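Triacylglycerol lipase (Yarrowia lipolytica, PDB 3O0D) probably hydrolyses the ester bonds of triacylglycerols, as an extracellular glycosylated lipase of the alpha/beta-hydrolase fold. Local coordinates at residues A[18-23]-A[76-81]. Residues are numbered along the deposited sequence; the frame is centred on the assembly and turned at random.
Sequences FEKYAR and HASKQI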
ATOM      1  N   PHE A  18      -8.449   8.904   3.859  1.00  8.41           N
ATOM      2  CA  PHE A  18      -7.916   8.175   2.707  1.00  8.76           C
ATOM      3  C   PHE A  18      -7.189   9.109   1.748  1.00  9.15           C
ATOM      4  O   PHE A  18      -6.155   8.792   1.250  1.00  9.31           O
ATOM      5  CB  PHE A  18      -9.027   7.424   1.991  1.00  8.53           C
ATOM      6  CG  PHE A  18      -9.679   6.351   2.836  1.00  7.81           C
ATOM      7  CD1 PHE A  18      -8.923   5.413   3.512  1.00  7.94           C
ATOM      8  CD2 PHE A  18     -11.039   6.253   2.942  1.00  8.59           C
ATOM      9  CE1 PHE A  18      -9.514   4.446   4.242  1.00  7.52           C
ATOM     10  CE2 PHE A  18     -11.626   5.269   3.690  1.00  8.72           C
ATOM     11  CZ  PHE A  18     -10.877   4.389   4.351  1.00  7.33           C
ATOM     12  N   GLU A  19      -7.780  10.259   1.490  1.00  8.20           N
ATOM     13  CA  GLU A  19      -7.146  11.247   0.583  1.00  8.34           C
ATOM     14  C   GLU A  19      -5.799  11.641   1.054  1.00  7.39           C
ATOM     15  O   GLU A  19      -4.860  11.787   0.266  1.00  7.60           O
ATOM     16  CB  GLU A  19      -8.101  12.437   0.428  1.00  8.24           C
ATOM     17  CG  GLU A  19      -7.542  13.568  -0.444  1.00  9.29           C
ATOM     18  CD  GLU A  19      -8.568  14.742  -0.525  1.00 13.94           C
ATOM     19  OE1 GLU A  19      -8.820  15.373   0.523  1.00 16.92           O
ATOM     20  OE2 GLU A  19      -9.091  14.929  -1.646  1.00 16.33           O
ATOM     21  N   LYS A  20      -5.676  11.820   2.374  1.00  7.52           N
ATOM     22  CA  LYS A  20      -4.368  12.108   2.945  1.00  6.34           C
ATOM     23  C   LYS A  20      -3.250  11.116   2.544  1.00  6.24           C
ATOM     24  O   LYS A  20      -2.150  11.601   2.081  1.00  9.13           O
ATOM     25  CB  LYS A  20      -4.469  12.192   4.494  1.00  8.10           C
ATOM     26  CG  LYS A  20      -3.070  12.262   5.117  1.00  8.86           C
ATOM     27  CD  LYS A  20      -3.293  12.345   6.670  1.00 12.21           C
ATOM     28  CE  LYS A  20      -1.956  12.131   7.366  1.00 12.50           C
ATOM     29  NZ  LYS A  20      -2.114  12.244   8.866  1.00 12.14           N
ATOM     30  N   TYR A  21      -3.578   9.832   2.658  1.00  6.83           N
ATOM     31  CA  TYR A  21      -2.553   8.768   2.360  1.00  8.73           C
ATOM     32  C   TYR A  21      -2.385   8.749   0.820  1.00 10.24           C
ATOM     33  O   TYR A  21      -1.229   8.586   0.282  1.00 10.64           O
ATOM     34  CB  TYR A  21      -2.820   7.389   3.025  1.00  8.69           C
ATOM     35  CG  TYR A  21      -2.608   7.603   4.502  1.00 10.87           C
ATOM     36  CD1 TYR A  21      -1.305   7.647   5.033  1.00 11.86           C
ATOM     37  CD2 TYR A  21      -3.684   7.896   5.317  1.00 10.41           C
ATOM     38  CE1 TYR A  21      -1.079   7.950   6.317  1.00 12.80           C
ATOM     39  CE2 TYR A  21      -3.435   8.215   6.663  1.00 13.80           C
ATOM     40  CZ  TYR A  21      -2.140   8.246   7.118  1.00 12.34           C
ATOM     41  OH  TYR A  21      -1.895   8.559   8.428  1.00 16.12           O
ATOM     42  N   ALA A  22      -3.435   9.021   0.075  1.00  8.44           N
ATOM     43  CA  ALA A  22      -3.174   9.100  -1.345  1.00  9.87           C
ATOM     44  C   ALA A  22      -2.180  10.186  -1.701  1.00  9.74           C
ATOM     45  O   ALA A  22      -1.364  10.037  -2.612  1.00  9.13           O
ATOM     46  CB  ALA A  22      -4.538   9.329  -2.162  1.00  7.85           C
ATOM     47  N   ARG A  23      -2.280  11.329  -1.043  1.00  7.34           N
ATOM     48  CA  ARG A  23      -1.344  12.375  -1.291  1.00  6.07           C
ATOM     49  C   ARG A  23       0.094  12.002  -0.865  1.00  8.45           C
ATOM     50  O   ARG A  23       0.983  12.271  -1.554  1.00  8.70           O
ATOM     51  CB  ARG A  23      -1.697  13.683  -0.592  1.00  6.71           C
ATOM     52  CG  ARG A  23      -3.029  14.308  -0.928  1.00  7.72           C
ATOM     53  CD  ARG A  23      -3.062  15.712  -0.350  1.00 13.08           C
ATOM     54  NE  ARG A  23      -4.366  16.316  -0.331  1.00 14.08           N
ATOM     55  CZ  ARG A  23      -4.947  16.887  -1.357  1.00 15.40           C
ATOM     56  NH1 ARG A  23      -4.362  16.973  -2.519  1.00 16.62           N
ATOM     57  NH2 ARG A  23      -6.128  17.402  -1.185  1.00 20.74           N
ATOM     58  N   HIS A  76       4.990  16.333  12.724  1.00  9.35           N
ATOM     59  CA  HIS A  76       4.868  16.841  14.099  1.00 11.94           C
ATOM     60  C   HIS A  76       3.478  17.376  14.325  1.00 13.00           C
ATOM     61  O   HIS A  76       3.122  17.640  15.507  1.00 15.11           O
ATOM     62  CB  HIS A  76       5.888  17.966  14.251  1.00 10.17           C
ATOM     63  CG  HIS A  76       7.305  17.495  14.144  1.00 12.59           C
ATOM     64  ND1 HIS A  76       7.874  16.654  15.082  1.00 12.60           N
ATOM     65  CD2 HIS A  76       8.237  17.673  13.185  1.00 18.23           C
ATOM     66  CE1 HIS A  76       9.116  16.352  14.713  1.00 14.84           C
ATOM     67  NE2 HIS A  76       9.369  16.985  13.579  1.00 16.10           N
ATOM     68  N   ALA A  77       2.687  17.620  13.270  1.00 12.12           N
ATOM     69  CA  ALA A  77       1.276  18.088  13.528  1.00 11.99           C
ATOM     70  C   ALA A  77       0.421  16.904  13.840  1.00 11.98           C
ATOM     71  O   ALA A  77      -0.431  16.939  14.743  1.00 12.83           O
ATOM     72  CB  ALA A  77       0.715  18.858  12.349  1.00 11.59           C
ATOM     73  N   SER A  78       0.570  15.816  13.120  1.00 10.66           N
ATOM     74  CA  SER A  78      -0.264  14.644  13.373  1.00 11.67           C
ATOM     75  C   SER A  78       0.406  13.654  14.344  1.00 11.69           C
ATOM     76  O   SER A  78      -0.286  12.679  14.754  1.00 12.52           O
ATOM     77  CB  SER A  78      -0.612  13.920  12.026  1.00 13.86           C
ATOM     78  OG  SER A  78       0.616  13.378  11.529  1.00 12.79           O
ATOM     79  N   LYS A  79       1.646  13.945  14.721  1.00 13.48           N
ATOM     80  CA  LYS A  79       2.467  13.008  15.574  1.00 12.68           C
ATOM     81  C   LYS A  79       2.591  11.622  14.977  1.00 11.82           C
ATOM     82  O   LYS A  79       2.202  10.582  15.563  1.00 11.44           O
ATOM     83  CB  LYS A  79       1.810  12.902  16.991  1.00 14.59           C
ATOM     84  CG  LYS A  79       2.060  14.161  17.887  1.00 21.31           C
ATOM     85  CD  LYS A  79       1.383  15.319  17.291  1.00 23.13           C
ATOM     86  CE  LYS A  79       1.420  16.701  18.108  1.00 25.49           C
ATOM     87  NZ  LYS A  79       0.375  17.643  17.547  1.00 23.87           N
ATOM     88  N   GLN A  80       3.083  11.592  13.722  1.00 11.29           N
ATOM     89  CA  GLN A  80       3.215  10.343  12.998  1.00  9.40           C
ATOM     90  C   GLN A  80       4.604  10.364  12.322  1.00  6.91           C
ATOM     91  O   GLN A  80       5.180  11.424  12.063  1.00  9.97           O
ATOM     92  CB  GLN A  80       2.177  10.197  11.868  1.00  8.27           C
ATOM     93  CG  GLN A  80       0.755   9.998  12.505  1.00 10.71           C
ATOM     94  CD  GLN A  80      -0.290   9.997  11.424  1.00 16.44           C
ATOM     95  OE1 GLN A  80      -0.443  10.971  10.701  1.00 14.41           O
ATOM     96  NE2 GLN A  80      -0.917   8.846  11.206  1.00 20.70           N
ATOM     97  N   ILE A  81       5.043   9.139  12.065  1.00  9.98           N
ATOM     98  CA  ILE A  81       6.261   8.906  11.224  1.00  8.67           C
ATOM     99  C   ILE A  81       5.688   8.232   9.961  1.00  8.41           C
ATOM    100  O   ILE A  81       4.955   7.240  10.038  1.00 11.86           O
ATOM    101  CB  ILE A  81       7.183   7.895  11.949  1.00 11.37           C
ATOM    102  CG1 ILE A  81       7.727   8.570  13.222  1.00 11.61           C
ATOM    103  CG2 ILE A  81       8.382   7.533  10.951  1.00 12.16           C
ATOM    104  CD1 ILE A  81       8.387   7.525  14.282  1.00 12.88           C
TER
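Lys20 and Tyr21 of helix 12-27 meet Gln80, the first residue of strand 80-87, across a wide backbone gap: the closest CA atoms, those of Lys20 and Ser78, stand 11.5 Å apart. Segment 76-81 rounds the turn after strand 68-75, where Lys79 and Gln80, both opposite Asp75, form a G1 beta bulge; Lys79 sits in the left-handed region. Long side chains reaching from opposite directions close the gap. The Lys20 chain is extended throughout, chi1 171° setting CG opposite the backbone N, and this carries NZ across to the turn. NZ meets Gln80 OE1 at 2.8 Å, in the carbonyl plane, with a C=O...N angle of 146°. Within the turn, Ser78 OG donates to the same Gln80 OE1, also at 2.8 Å and slightly tilted from that plane, while Ser78 CB lies 3.9 Å from Lys20 NZ. On the other branch of the amide, Gln80 NE2 gives a hydrogen bond to Tyr21 OH at 3.0 Å, bent to 151° at the hydrogen. NE2 lies at the edge of the phenol ring, whose plane is nearly perpendicular to the amide. Because the Lys20 ammonium can only donate, the oxygen must face it, and this sets the amide's orientation; bonds at both ends then hold the buried group, Tyr82 OH at OE1 and Gln155 OE1 at NE2 adding to them. The ammonium probably polarises the amide carbonyl. The Tyr21 ring also rests on Ala157 and Thr159 of strand 155-161 and on Leu183 and Val185 of strand 183-187. The contact ties helix 12-27, which lies on the central sheet as helices do in the alpha/beta-hydrolase fold of class 3 lipases, to the hairpin between antiparallel strands 68-75 and 80-87.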